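Local atomic coordinates of tail spike protein gp49 (Pseudomonas phage LKA1, PDB entry 4RU4), a protein that forms the trimeric tailspike of the phage and acts as a lyase on the O-specific polysaccharide of Pseudomonas, probably as a step in entering the host cell. Residues B[343-348]-B[359-364]; B[292-297]-B[326-331]. All blocks are in the same frame, centred on the assembly; numbering follows the deposited sequence.

How the interactions relate
The two contacts join neighbouring coils of the parallel beta-helix in the pectin lyase-like domain. Along the chain 292-297 and 326-331 both precede 343-348 and 359-364, and the centres of the two contacts lie about 12 Å apart. They meet directly at the corner 346-348: Gly347 O and Gly348 O each lie 3.0 Å from Cys328 N and Ala329 N, respectively, two probable hydrogen bonds. The wall made by strands 344-345 and 362-364 is thereby tied to the neighbouring corner at 328-329, so that one coil is fastened to the next at its turn as well as along its strands. Interaction 1 also borders both other subunits, whereas interaction 2 touches no other chain of the assembly.

Interaction 1 (B[343-348]-B[359-364]); sequences CTIYGG and RHCTIT
Thr344 pairs with Thr362 and Ile345 with Ile363 where parallel strands of successive beta-helix coils lie side by side, like residue on like. The backbone ladder has three rungs. Thr362 N reaches Cys343 O at 2.9 Å, Ile345 N reaches Thr362 O at 2.7 Å in a nearly straight bond (N-H...O 172°), and Thr364 N reaches Ile345 O at 2.9 Å.

Beyond these bonds, at Gly347, a side chain takes over the pairing. Thr364 OG1 sits between its own backbone N and carbonyl carbon (chi1 66°), which brings it to Gly347 N at 3.0 Å, while its CG2 lies near CD1 of Tyr346. At the other end Cys361 SG accepts a weak bond from Cys343 N and rests against Cys343 CB, 3.9 Å away.

Apolar contact comes from the isoleucines, which lie side by side and point the same way. CG2 of Ile363 lies 4.0 Å from Ile345 CB and also packs on Gly348 CA. On the face carrying the threonines, one water links Thr344 OG1 and Thr362 OG1, and Thr344 OG1 is further bonded to Asn310 of a second subunit.

Strand 344-345 is flanked by 317-320, whose Leu318 bonds to the backbones of Thr344 and Tyr346, and strand 362-364 by 388-390, where Ile363 touches Leu389. Tyr346 OH bonds to Tyr188 of the second subunit, and the His360 ring meets His360 of each of the other two subunits edge-to-face, so this run of parallel strands borders the trimer interface.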
# COMPACT_ATOMS: atom_id res chain seq x y z
N CYS B 343 6.79 -0.29 -4.85
CA CYS B 343 8.10 -0.28 -5.49
C CYS B 343 8.16 0.75 -6.61
O CYS B 343 7.16 0.96 -7.32
CB CYS B 343 8.42 -1.67 -6.06
SG CYS B 343 8.76 -2.91 -4.78
N THR B 344 9.32 1.37 -6.77
CA THR B 344 9.62 2.15 -7.96
C THR B 344 10.39 1.23 -8.91
O THR B 344 11.46 0.72 -8.58
CB THR B 344 10.46 3.41 -7.61
OG1 THR B 344 9.75 4.21 -6.65
CG2 THR B 344 10.76 4.26 -8.89
N ILE B 345 9.81 0.98 -10.08
CA ILE B 345 10.40 0.04 -11.04
C ILE B 345 10.72 0.74 -12.35
O ILE B 345 9.82 1.07 -13.13
CB ILE B 345 9.43 -1.17 -11.31
CG1 ILE B 345 9.05 -1.85 -9.98
CG2 ILE B 345 10.06 -2.19 -12.32
CD1 ILE B 345 7.96 -2.93 -10.09
N TYR B 346 12.01 1.02 -12.57
CA TYR B 346 12.42 1.59 -13.84
C TYR B 346 12.73 0.45 -14.79
O TYR B 346 13.59 -0.36 -14.48
CB TYR B 346 13.71 2.40 -13.67
CG TYR B 346 13.51 3.63 -12.81
CD1 TYR B 346 12.98 4.79 -13.34
CD2 TYR B 346 13.87 3.63 -11.45
CE1 TYR B 346 12.83 5.96 -12.55
CE2 TYR B 346 13.74 4.77 -10.66
CZ TYR B 346 13.20 5.93 -11.21
OH TYR B 346 13.06 7.06 -10.43
N GLY B 347 12.04 0.40 -15.93
CA GLY B 347 12.41 -0.58 -16.96
C GLY B 347 11.45 -1.76 -17.04
O GLY B 347 11.80 -2.80 -17.58
N GLY B 348 10.24 -1.59 -16.50
CA GLY B 348 9.19 -2.56 -16.79
C GLY B 348 9.04 -3.72 -15.83
O GLY B 348 9.93 -4.01 -15.01
N ARG B 359 1.09 -3.66 -6.72
CA ARG B 359 0.21 -2.78 -5.94
C ARG B 359 0.92 -1.50 -5.57
O ARG B 359 1.97 -1.54 -4.92
CB ARG B 359 -0.23 -3.45 -4.64
CG ARG B 359 -0.85 -4.83 -4.83
CD ARG B 359 -1.18 -5.46 -3.47
NE ARG B 359 -2.15 -6.55 -3.59
CZ ARG B 359 -1.88 -7.84 -3.41
NH1 ARG B 359 -0.67 -8.25 -3.06
NH2 ARG B 359 -2.86 -8.74 -3.56
N HIS B 360 0.34 -0.36 -5.95
CA HIS B 360 0.94 0.93 -5.60
C HIS B 360 2.41 1.00 -6.02
O HIS B 360 3.24 1.56 -5.28
CB HIS B 360 0.77 1.21 -4.10
CG HIS B 360 -0.61 1.70 -3.73
ND1 HIS B 360 -1.10 1.70 -2.44
CD2 HIS B 360 -1.61 2.20 -4.50
CE1 HIS B 360 -2.33 2.18 -2.43
NE2 HIS B 360 -2.66 2.51 -3.67
N CYS B 361 2.71 0.44 -7.19
CA CYS B 361 4.03 0.61 -7.80
C CYS B 361 4.04 1.75 -8.81
O CYS B 361 3.02 2.06 -9.45
CB CYS B 361 4.46 -0.66 -8.52
SG CYS B 361 4.73 -2.01 -7.37
N THR B 362 5.22 2.35 -9.00
CA THR B 362 5.43 3.25 -10.13
C THR B 362 6.36 2.50 -11.07
O THR B 362 7.43 2.02 -10.65
CB THR B 362 6.11 4.57 -9.66
OG1 THR B 362 5.34 5.12 -8.58
CG2 THR B 362 6.19 5.60 -10.79
N ILE B 363 5.96 2.38 -12.34
CA ILE B 363 6.69 1.53 -13.30
C ILE B 363 6.89 2.29 -14.61
O ILE B 363 5.91 2.81 -15.16
CB ILE B 363 5.93 0.19 -13.58
CG1 ILE B 363 5.34 -0.41 -12.29
CG2 ILE B 363 6.86 -0.82 -14.31
CD1 ILE B 363 4.47 -1.68 -12.50
N THR B 364 8.13 2.37 -15.09
CA THR B 364 8.38 2.94 -16.41
C THR B 364 8.64 1.85 -17.46
O THR B 364 8.77 0.69 -17.14
CB THR B 364 9.60 3.88 -16.42
OG1 THR B 364 10.78 3.12 -16.14
CG2 THR B 364 9.45 4.99 -15.41
O HOH W 1 6.85 4.33 -6.34

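Interaction 2 (B[292-297]-B[326-331]); sequences RHAIAT and THCADF
His293 and His327 lay their imidazoles in an offset stack, centroids 4.4 Å apart and planes only 13° from parallel, with CE1 of His293 over the rim of the His327 face. Two polar grips hold the pair. ND1 of His293 donates to the backbone O of His327 at 2.7 Å, the acceptor lying close to the plane of the His293 ring. The rotation of the His327 ring is fixed by Asp330 of its own segment: NE2 meets OD1 at 2.7 Å in an almost straight bond (178°), using the anti lone pair of the carboxylate oxygen.

Asp330 also works across the contact. Its CB covers a face of the His293 ring as a CH-pi contact, and a CG anti to the backbone N (chi1 172°) carries the carboxylate alongside that ring, stacked with its plane nearly parallel. OD2 takes a weak bond from Thr297 N and is also hydrogen-bonded to His332 ND1.

At the margins, Thr326 CG2 lies over the guanidinium of Arg292, whose NH1 is hydrogen-bonded to Asp269 O, and Thr297 OG1 meets the edge of the Phe331 ring at CD1, 3.4 Å away. Backbone bonds from Ala294 N to Cys328 O and from Asp330 N to Ile295 O fasten the segments between these side chains. Stacking of like side chains, here the two histidines, on successive coils is characteristic of the parallel beta-helix of pectin lyase-like proteins.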
# COMPACT_ATOMS: atom_id res chain seq x y z
N ARG B 292 19.86 -7.41 -16.29
CA ARG B 292 18.58 -7.95 -16.78
C ARG B 292 17.40 -7.80 -15.80
O ARG B 292 16.47 -7.03 -16.07
CB ARG B 292 18.72 -9.40 -17.25
CG ARG B 292 19.46 -9.46 -18.61
CD ARG B 292 19.50 -10.85 -19.19
NE ARG B 292 18.19 -11.28 -19.68
CZ ARG B 292 17.38 -12.12 -19.03
NH1 ARG B 292 17.72 -12.63 -17.81
NH2 ARG B 292 16.22 -12.45 -19.60
N HIS B 293 17.43 -8.51 -14.68
CA HIS B 293 16.32 -8.44 -13.73
C HIS B 293 16.83 -8.03 -12.37
O HIS B 293 17.58 -8.77 -11.77
CB HIS B 293 15.67 -9.80 -13.58
CG HIS B 293 15.19 -10.38 -14.86
ND1 HIS B 293 14.60 -9.62 -15.85
CD2 HIS B 293 15.22 -11.66 -15.33
CE1 HIS B 293 14.26 -10.41 -16.86
NE2 HIS B 293 14.64 -11.64 -16.57
N ALA B 294 16.43 -6.87 -11.89
CA ALA B 294 16.90 -6.40 -10.59
C ALA B 294 16.50 -7.40 -9.50
O ALA B 294 17.31 -7.77 -8.66
CB ALA B 294 16.32 -5.00 -10.27
N ILE B 295 15.23 -7.76 -9.48
CA ILE B 295 14.77 -8.84 -8.62
C ILE B 295 14.07 -9.84 -9.52
O ILE B 295 13.39 -9.45 -10.50
CB ILE B 295 13.83 -8.33 -7.50
CG1 ILE B 295 14.58 -7.33 -6.59
CG2 ILE B 295 13.25 -9.50 -6.69
CD1 ILE B 295 13.73 -6.84 -5.38
N ALA B 296 14.26 -11.12 -9.23
CA ALA B 296 13.65 -12.17 -10.02
C ALA B 296 13.21 -13.30 -9.11
O ALA B 296 13.62 -13.36 -7.95
CB ALA B 296 14.63 -12.70 -11.04
N THR B 297 12.36 -14.18 -9.63
CA THR B 297 12.10 -15.44 -8.97
C THR B 297 12.21 -16.54 -10.03
O THR B 297 12.02 -16.27 -11.22
CB THR B 297 10.68 -15.45 -8.29
OG1 THR B 297 9.66 -15.40 -9.30
CG2 THR B 297 10.51 -14.25 -7.35
N THR B 326 14.62 -6.40 -21.72
CA THR B 326 13.75 -7.20 -20.86
C THR B 326 13.17 -6.39 -19.68
O THR B 326 13.58 -5.27 -19.42
CB THR B 326 14.45 -8.49 -20.38
OG1 THR B 326 13.51 -9.38 -19.77
CG2 THR B 326 15.59 -8.19 -19.39
N HIS B 327 12.21 -6.99 -18.97
CA HIS B 327 11.61 -6.34 -17.84
C HIS B 327 12.56 -6.33 -16.66
O HIS B 327 13.34 -7.29 -16.45
CB HIS B 327 10.33 -7.10 -17.45
CG HIS B 327 10.54 -8.57 -17.24
ND1 HIS B 327 10.44 -9.49 -18.26
CD2 HIS B 327 10.88 -9.27 -16.13
CE1 HIS B 327 10.69 -10.70 -17.79
NE2 HIS B 327 10.95 -10.59 -16.50
N CYS B 328 12.49 -5.25 -15.89
CA CYS B 328 13.34 -5.06 -14.72
C CYS B 328 12.84 -5.88 -13.51
O CYS B 328 13.64 -6.51 -12.81
CB CYS B 328 13.38 -3.58 -14.36
SG CYS B 328 14.28 -3.23 -12.80
N ALA B 329 11.54 -5.84 -13.25
CA ALA B 329 10.96 -6.60 -12.12
C ALA B 329 10.47 -7.93 -12.63
O ALA B 329 9.60 -7.96 -13.49
CB ALA B 329 9.83 -5.83 -11.49
N ASP B 330 11.02 -9.03 -12.12
CA ASP B 330 10.73 -10.35 -12.71
C ASP B 330 10.01 -11.31 -11.75
O ASP B 330 10.22 -11.29 -10.55
CB ASP B 330 12.04 -10.99 -13.24
CG ASP B 330 11.83 -12.42 -13.69
OD1 ASP B 330 11.46 -12.63 -14.87
OD2 ASP B 330 11.99 -13.35 -12.84
N PHE B 331 9.10 -12.11 -12.31
CA PHE B 331 8.72 -13.41 -11.77
C PHE B 331 8.81 -14.38 -12.95
O PHE B 331 8.37 -14.03 -14.05
CB PHE B 331 7.25 -13.42 -11.33
CG PHE B 331 6.94 -12.55 -10.14
CD1 PHE B 331 7.44 -12.86 -8.88
CD2 PHE B 331 6.08 -11.45 -10.28
CE1 PHE B 331 7.15 -12.07 -7.79
CE2 PHE B 331 5.79 -10.66 -9.17
CZ PHE B 331 6.31 -10.99 -7.92